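Local coordinates for protein putative 2,3,4,5-tetrahydropyridine-2-carboxylate N- succinyltransferase (Campylobacter jejuni, PDB 2RIJ) that probably transfers the succinyl group of succinyl-CoA to tetrahydrodipicolinate, a step of lysine biosynthesis by the succinylase branch of the diaminopimelate route, as a trimeric acyltransferase, at residues 45-50 with 209-214; 139-144 with 161-166. All blocks are in the same frame, centred on the assembly; numbering follows the deposited sequence.

Interaction 1 of 2, residues 45-50 with 209-214; sequences QASFAL and LAHIIP
Gln45 and His211 reach toward each other from opposite directions, and the amide oxygen meets the edge of the ring at NE2. CG of Gln45 is anti to the backbone N (chi1 -172°), and the extended chain carries the amide from the strand to the ring. His211 NE2 donates to Gln45 OE1 at 2.8 Å. The bond is bent, with an N-H...O angle of 140°. OE1 lies near the ring plane, but NE2 sits above the carbonyl plane of the amide. The amide and ring planes stand 81° apart, and both ends of the amide are held, since its NE2 bonds to Asp34.

Ala46 adds its backbone: its O lies 3.4 Å from His211 CE1, oblique to the ring. This buried oxygen has no hydrogen-bond partner in the model. Ser47 OG approaches the same carbon, 3.6 Å from His211 CE1. A water bridges the segments beside it, donating to Ser47 OG (3.0 Å) and to Ala210 O (2.9 Å).

Tyr146 OH is bonded to both His211 ND1 and Phe48 N, so partners at both ring nitrogens fix the rotation of the imidazole. Lys191 of a second subunit bonds to the carbonyls of Phe48 and His211.

The contact joins strand 43-48 of the N-terminal antiparallel sheet to the loop between strands 201-203 and 219-220. Strand 27-35 pairs with strand 43-48, and helix 138-149 lies beside the contact.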
loop_
_atom_site.group_PDB
_atom_site.type_symbol
_atom_site.label_atom_id
_atom_site.label_comp_id
_atom_site.label_asym_id
_atom_site.label_seq_id
_atom_site.Cartn_x
_atom_site.Cartn_y
_atom_site.Cartn_z
ATOM N N GLN A 45 -22.260 -52.684 0.746
ATOM C CA GLN A 45 -23.261 -51.663 0.515
ATOM C C GLN A 45 -24.621 -52.166 0.991
ATOM O O GLN A 45 -24.901 -53.374 0.966
ATOM C CB GLN A 45 -23.363 -51.315 -0.985
ATOM C CG GLN A 45 -24.248 -50.120 -1.256
ATOM C CD GLN A 45 -24.239 -49.650 -2.696
ATOM O OE1 GLN A 45 -24.119 -48.436 -2.966
ATOM N NE2 GLN A 45 -24.388 -50.592 -3.635
ATOM N N ALA A 46 -25.480 -51.229 1.359
ATOM C CA ALA A 46 -26.858 -51.492 1.710
ATOM C C ALA A 46 -27.755 -50.511 0.949
ATOM O O ALA A 46 -27.410 -49.318 0.808
ATOM C CB ALA A 46 -27.030 -51.332 3.208
ATOM N N SER A 47 -28.849 -51.005 0.379
ATOM C CA SER A 47 -29.791 -50.172 -0.368
ATOM C C SER A 47 -31.195 -50.313 0.243
ATOM O O SER A 47 -31.657 -51.430 0.499
ATOM C CB SER A 47 -29.792 -50.550 -1.857
ATOM O OG SER A 47 -28.470 -50.488 -2.414
ATOM N N PHE A 48 -31.862 -49.180 0.466
ATOM C CA PHE A 48 -33.203 -49.135 0.978
ATOM C C PHE A 48 -34.104 -48.482 -0.046
ATOM O O PHE A 48 -33.707 -47.518 -0.677
ATOM C CB PHE A 48 -33.261 -48.271 2.255
ATOM C CG PHE A 48 -32.460 -48.788 3.416
ATOM C CD1 PHE A 48 -31.114 -48.522 3.525
ATOM C CD2 PHE A 48 -33.092 -49.437 4.461
ATOM C CE1 PHE A 48 -30.362 -48.916 4.596
ATOM C CE2 PHE A 48 -32.358 -49.865 5.555
ATOM C CZ PHE A 48 -30.972 -49.576 5.630
ATOM N N ALA A 49 -35.351 -48.940 -0.134
ATOM C CA ALA A 49 -36.337 -48.260 -0.956
ATOM C C ALA A 49 -37.338 -47.479 -0.127
ATOM O O ALA A 49 -38.152 -46.750 -0.693
ATOM C CB ALA A 49 -37.077 -49.271 -1.858
ATOM N N LEU A 50 -37.266 -47.632 1.202
ATOM C CA LEU A 50 -38.185 -46.968 2.143
ATOM C C LEU A 50 -37.449 -46.750 3.453
ATOM O O LEU A 50 -36.850 -47.680 3.990
ATOM C CB LEU A 50 -39.425 -47.822 2.439
ATOM C CG LEU A 50 -40.525 -48.004 1.395
ATOM C CD1 LEU A 50 -41.503 -49.119 1.851
ATOM C CD2 LEU A 50 -41.253 -46.680 1.099
ATOM N N LEU A 209 -26.681 -40.493 -6.234
ATOM C CA LEU A 209 -27.622 -40.927 -7.245
ATOM C C LEU A 209 -27.718 -42.457 -7.366
ATOM O O LEU A 209 -28.600 -42.963 -8.025
ATOM C CB LEU A 209 -27.338 -40.222 -8.600
ATOM C CG LEU A 209 -27.739 -38.744 -8.661
ATOM C CD1 LEU A 209 -27.184 -38.161 -10.003
ATOM C CD2 LEU A 209 -29.270 -38.530 -8.530
ATOM N N ALA A 210 -26.835 -43.195 -6.684
ATOM C CA ALA A 210 -26.987 -44.639 -6.642
ATOM C C ALA A 210 -28.159 -44.982 -5.691
ATOM O O ALA A 210 -28.633 -46.139 -5.678
ATOM C CB ALA A 210 -25.662 -45.356 -6.202
ATOM N N HIS A 211 -28.622 -44.003 -4.920
ATOM C CA HIS A 211 -29.591 -44.262 -3.821
ATOM C C HIS A 211 -30.830 -43.361 -3.750
ATOM O O HIS A 211 -31.857 -43.801 -3.239
ATOM C CB HIS A 211 -28.865 -44.198 -2.467
ATOM C CG HIS A 211 -27.838 -45.256 -2.298
ATOM N ND1 HIS A 211 -28.130 -46.519 -1.831
ATOM C CD2 HIS A 211 -26.515 -45.256 -2.594
ATOM C CE1 HIS A 211 -27.030 -47.252 -1.856
ATOM N NE2 HIS A 211 -26.042 -46.520 -2.338
ATOM N N ILE A 212 -30.720 -42.107 -4.192
ATOM C CA ILE A 212 -31.733 -41.089 -3.945
ATOM C C ILE A 212 -32.224 -40.551 -5.269
ATOM O O ILE A 212 -31.439 -40.345 -6.187
ATOM C CB ILE A 212 -31.113 -39.924 -3.111
ATOM C CG1 ILE A 212 -30.413 -40.511 -1.853
ATOM C CG2 ILE A 212 -32.163 -38.776 -2.782
ATOM C CD1 ILE A 212 -31.318 -41.049 -0.762
ATOM N N ILE A 213 -33.526 -40.314 -5.344
ATOM C CA ILE A 213 -34.170 -39.752 -6.502
ATOM C C ILE A 213 -34.446 -38.297 -6.187
ATOM O O ILE A 213 -35.254 -38.006 -5.293
ATOM C CB ILE A 213 -35.484 -40.485 -6.832
ATOM C CG1 ILE A 213 -35.229 -41.977 -7.076
ATOM C CG2 ILE A 213 -36.209 -39.833 -8.079
ATOM C CD1 ILE A 213 -36.497 -42.891 -7.080
ATOM N N PRO A 214 -33.797 -37.374 -6.910
ATOM C CA PRO A 214 -34.055 -35.950 -6.643
ATOM C C PRO A 214 -35.517 -35.562 -6.891
ATOM O O PRO A 214 -36.226 -36.267 -7.606
ATOM C CB PRO A 214 -33.194 -35.253 -7.701
ATOM C CG PRO A 214 -32.093 -36.171 -7.971
ATOM C CD PRO A 214 -32.756 -37.523 -7.958
HETATM O O HOH W 1 -29.446 -48.707 -4.582
#

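Interaction 2 of 2, residues 139-144 with 161-166; sequences ESIYLK and NGAFGL
Ile141 projects from helix 138-149 against Ala163 and Leu166 of the short helix 163-166, a small apolar helix-to-helix contact in the N-terminal part of the chain. Gly162 is the N-cap residue of the short helix. Its backbone angles (phi 89°) suit glycine, since a CB there would press on the carbonyl O of Asn161.

Ile141 does the work with both branches. CG2 is anti to the backbone N and meets Ala163 CB at 4.1 Å. CG1 lies beside the backbone N, and chi2 of 164° stretches the chain out to CD1. This end methyl reaches farther across, to the backbone and side chain of the short helix. Ile141 CD1 lies 3.7 Å from Ala163 O and 3.9 Å from Leu166 CD1.

Leu166 touches Ile141 mainly through CB, with CD1 also near the end methyl, and its side chain runs aslant that of Ile141. Ala163 and Leu166 stand three residues apart, so both can face the same isoleucine. Ile141 and Ala163 are buried, whereas Leu166 lies at the exposed margin.

Pro135 also packs on Ile141. The tightest point is between Ile141 CD1 and Leu166 CB, at 3.4 Å, closer than usual for two carbons.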
loop_
_atom_site.group_PDB
_atom_site.type_symbol
_atom_site.label_atom_id
_atom_site.label_comp_id
_atom_site.label_asym_id
_atom_site.label_seq_id
_atom_site.Cartn_x
_atom_site.Cartn_y
_atom_site.Cartn_z
ATOM N N GLU A 139 -24.544 -51.580 7.939
ATOM C CA GLU A 139 -25.972 -51.403 7.742
ATOM C C GLU A 139 -26.502 -50.117 8.411
ATOM O O GLU A 139 -27.319 -49.395 7.828
ATOM C CB GLU A 139 -26.736 -52.639 8.277
ATOM C CG GLU A 139 -26.470 -53.957 7.515
ATOM C CD GLU A 139 -25.333 -54.831 8.083
ATOM O OE1 GLU A 139 -24.333 -54.318 8.670
ATOM O OE2 GLU A 139 -25.427 -56.064 7.894
ATOM N N SER A 140 -26.109 -49.872 9.665
ATOM C CA SER A 140 -26.576 -48.686 10.363
ATOM C C SER A 140 -25.931 -47.408 9.806
ATOM O O SER A 140 -26.580 -46.384 9.756
ATOM C CB SER A 140 -26.414 -48.777 11.873
ATOM O OG SER A 140 -25.069 -48.760 12.238
ATOM N N ILE A 141 -24.682 -47.476 9.345
ATOM C CA ILE A 141 -24.078 -46.335 8.651
ATOM C C ILE A 141 -24.944 -45.969 7.440
ATOM O O ILE A 141 -25.255 -44.795 7.208
ATOM C CB ILE A 141 -22.626 -46.613 8.124
ATOM C CG1 ILE A 141 -21.672 -46.852 9.278
ATOM C CG2 ILE A 141 -22.136 -45.409 7.275
ATOM C CD1 ILE A 141 -20.351 -47.502 8.883
ATOM N N TYR A 142 -25.334 -46.970 6.671
ATOM C CA TYR A 142 -26.150 -46.713 5.468
ATOM C C TYR A 142 -27.540 -46.153 5.814
ATOM O O TYR A 142 -28.020 -45.205 5.149
ATOM C CB TYR A 142 -26.225 -47.952 4.587
ATOM C CG TYR A 142 -25.132 -48.020 3.551
ATOM C CD1 TYR A 142 -23.900 -48.536 3.857
ATOM C CD2 TYR A 142 -25.319 -47.467 2.283
ATOM C CE1 TYR A 142 -22.892 -48.565 2.920
ATOM C CE2 TYR A 142 -24.314 -47.499 1.339
ATOM C CZ TYR A 142 -23.114 -48.063 1.663
ATOM O OH TYR A 142 -22.089 -48.105 0.744
ATOM N N LEU A 143 -28.156 -46.651 6.894
ATOM C CA LEU A 143 -29.432 -46.077 7.336
ATOM C C LEU A 143 -29.270 -44.566 7.704
ATOM O O LEU A 143 -30.130 -43.730 7.357
ATOM C CB LEU A 143 -30.015 -46.855 8.496
ATOM C CG LEU A 143 -31.358 -46.382 9.037
ATOM C CD1 LEU A 143 -32.422 -46.229 7.967
ATOM C CD2 LEU A 143 -31.791 -47.354 10.121
ATOM N N LYS A 144 -28.217 -44.240 8.449
ATOM C CA LYS A 144 -27.882 -42.867 8.797
ATOM C C LYS A 144 -27.661 -41.991 7.536
ATOM O O LYS A 144 -28.217 -40.914 7.423
ATOM C CB LYS A 144 -26.658 -42.851 9.712
ATOM C CG LYS A 144 -26.963 -43.391 11.151
ATOM C CD LYS A 144 -25.717 -43.693 11.968
ATOM C CE LYS A 144 -26.044 -44.036 13.424
ATOM N NZ LYS A 144 -26.453 -42.864 14.207
ATOM N N ASN A 161 -19.963 -40.851 13.684
ATOM C CA ASN A 161 -18.569 -41.045 14.067
ATOM C C ASN A 161 -18.174 -42.479 13.925
ATOM O O ASN A 161 -18.941 -43.375 14.290
ATOM C CB ASN A 161 -18.312 -40.580 15.500
ATOM C CG ASN A 161 -18.438 -39.073 15.645
ATOM O OD1 ASN A 161 -18.083 -38.311 14.733
ATOM N ND2 ASN A 161 -18.974 -38.632 16.792
ATOM N N GLY A 162 -16.975 -42.699 13.387
ATOM C CA GLY A 162 -16.482 -44.052 13.176
ATOM C C GLY A 162 -16.837 -44.681 11.847
ATOM O O GLY A 162 -16.373 -45.786 11.540
ATOM N N ALA A 163 -17.616 -43.974 11.038
ATOM C CA ALA A 163 -18.113 -44.533 9.781
ATOM C C ALA A 163 -16.963 -44.979 8.900
ATOM O O ALA A 163 -16.971 -46.087 8.380
ATOM C CB ALA A 163 -18.986 -43.547 9.068
ATOM N N PHE A 164 -15.942 -44.158 8.779
ATOM C CA PHE A 164 -14.820 -44.501 7.921
ATOM C C PHE A 164 -14.132 -45.782 8.342
ATOM O O PHE A 164 -13.672 -46.552 7.506
ATOM C CB PHE A 164 -13.802 -43.367 7.875
ATOM C CG PHE A 164 -14.134 -42.303 6.896
ATOM C CD1 PHE A 164 -15.016 -41.289 7.230
ATOM C CD2 PHE A 164 -13.551 -42.296 5.634
ATOM C CE1 PHE A 164 -15.306 -40.280 6.319
ATOM C CE2 PHE A 164 -13.848 -41.289 4.722
ATOM C CZ PHE A 164 -14.724 -40.281 5.068
ATOM N N GLY A 165 -14.068 -46.049 9.635
ATOM C CA GLY A 165 -13.411 -47.265 10.066
ATOM C C GLY A 165 -14.190 -48.535 9.801
ATOM O O GLY A 165 -13.613 -49.610 9.730
ATOM N N LEU A 166 -15.508 -48.429 9.710
ATOM C CA LEU A 166 -16.362 -49.582 9.487
ATOM C C LEU A 166 -16.529 -49.947 7.993
ATOM O O LEU A 166 -16.734 -51.118 7.639
ATOM C CB LEU A 166 -17.739 -49.313 10.110
ATOM C CG LEU A 166 -17.799 -49.382 11.656
ATOM C CD1 LEU A 166 -19.225 -49.353 12.147
ATOM C CD2 LEU A 166 -17.119 -50.605 12.223
#

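After helix 6-17 and strand 27-35 the chain forms strand 43-48, the earlier side of interaction 1. Strands 52-53, 80-84 and 124-129 follow and complete the sheet before helix 138-149. Interaction 2 closes a short loop, from 139-144 to 161-166, with 16 residues between its segments. Interaction 1 closes later, at 209-214, after 158 intervening residues. The shorter loop therefore lies wholly within the longer one, and the two do not cross. Helix 138-149 connects them in space: Tyr142 packs on Gln45 and Ala46, while Phe48 packs against Leu143. Together they tie sheet, helices and the loop leading to strand 219-220.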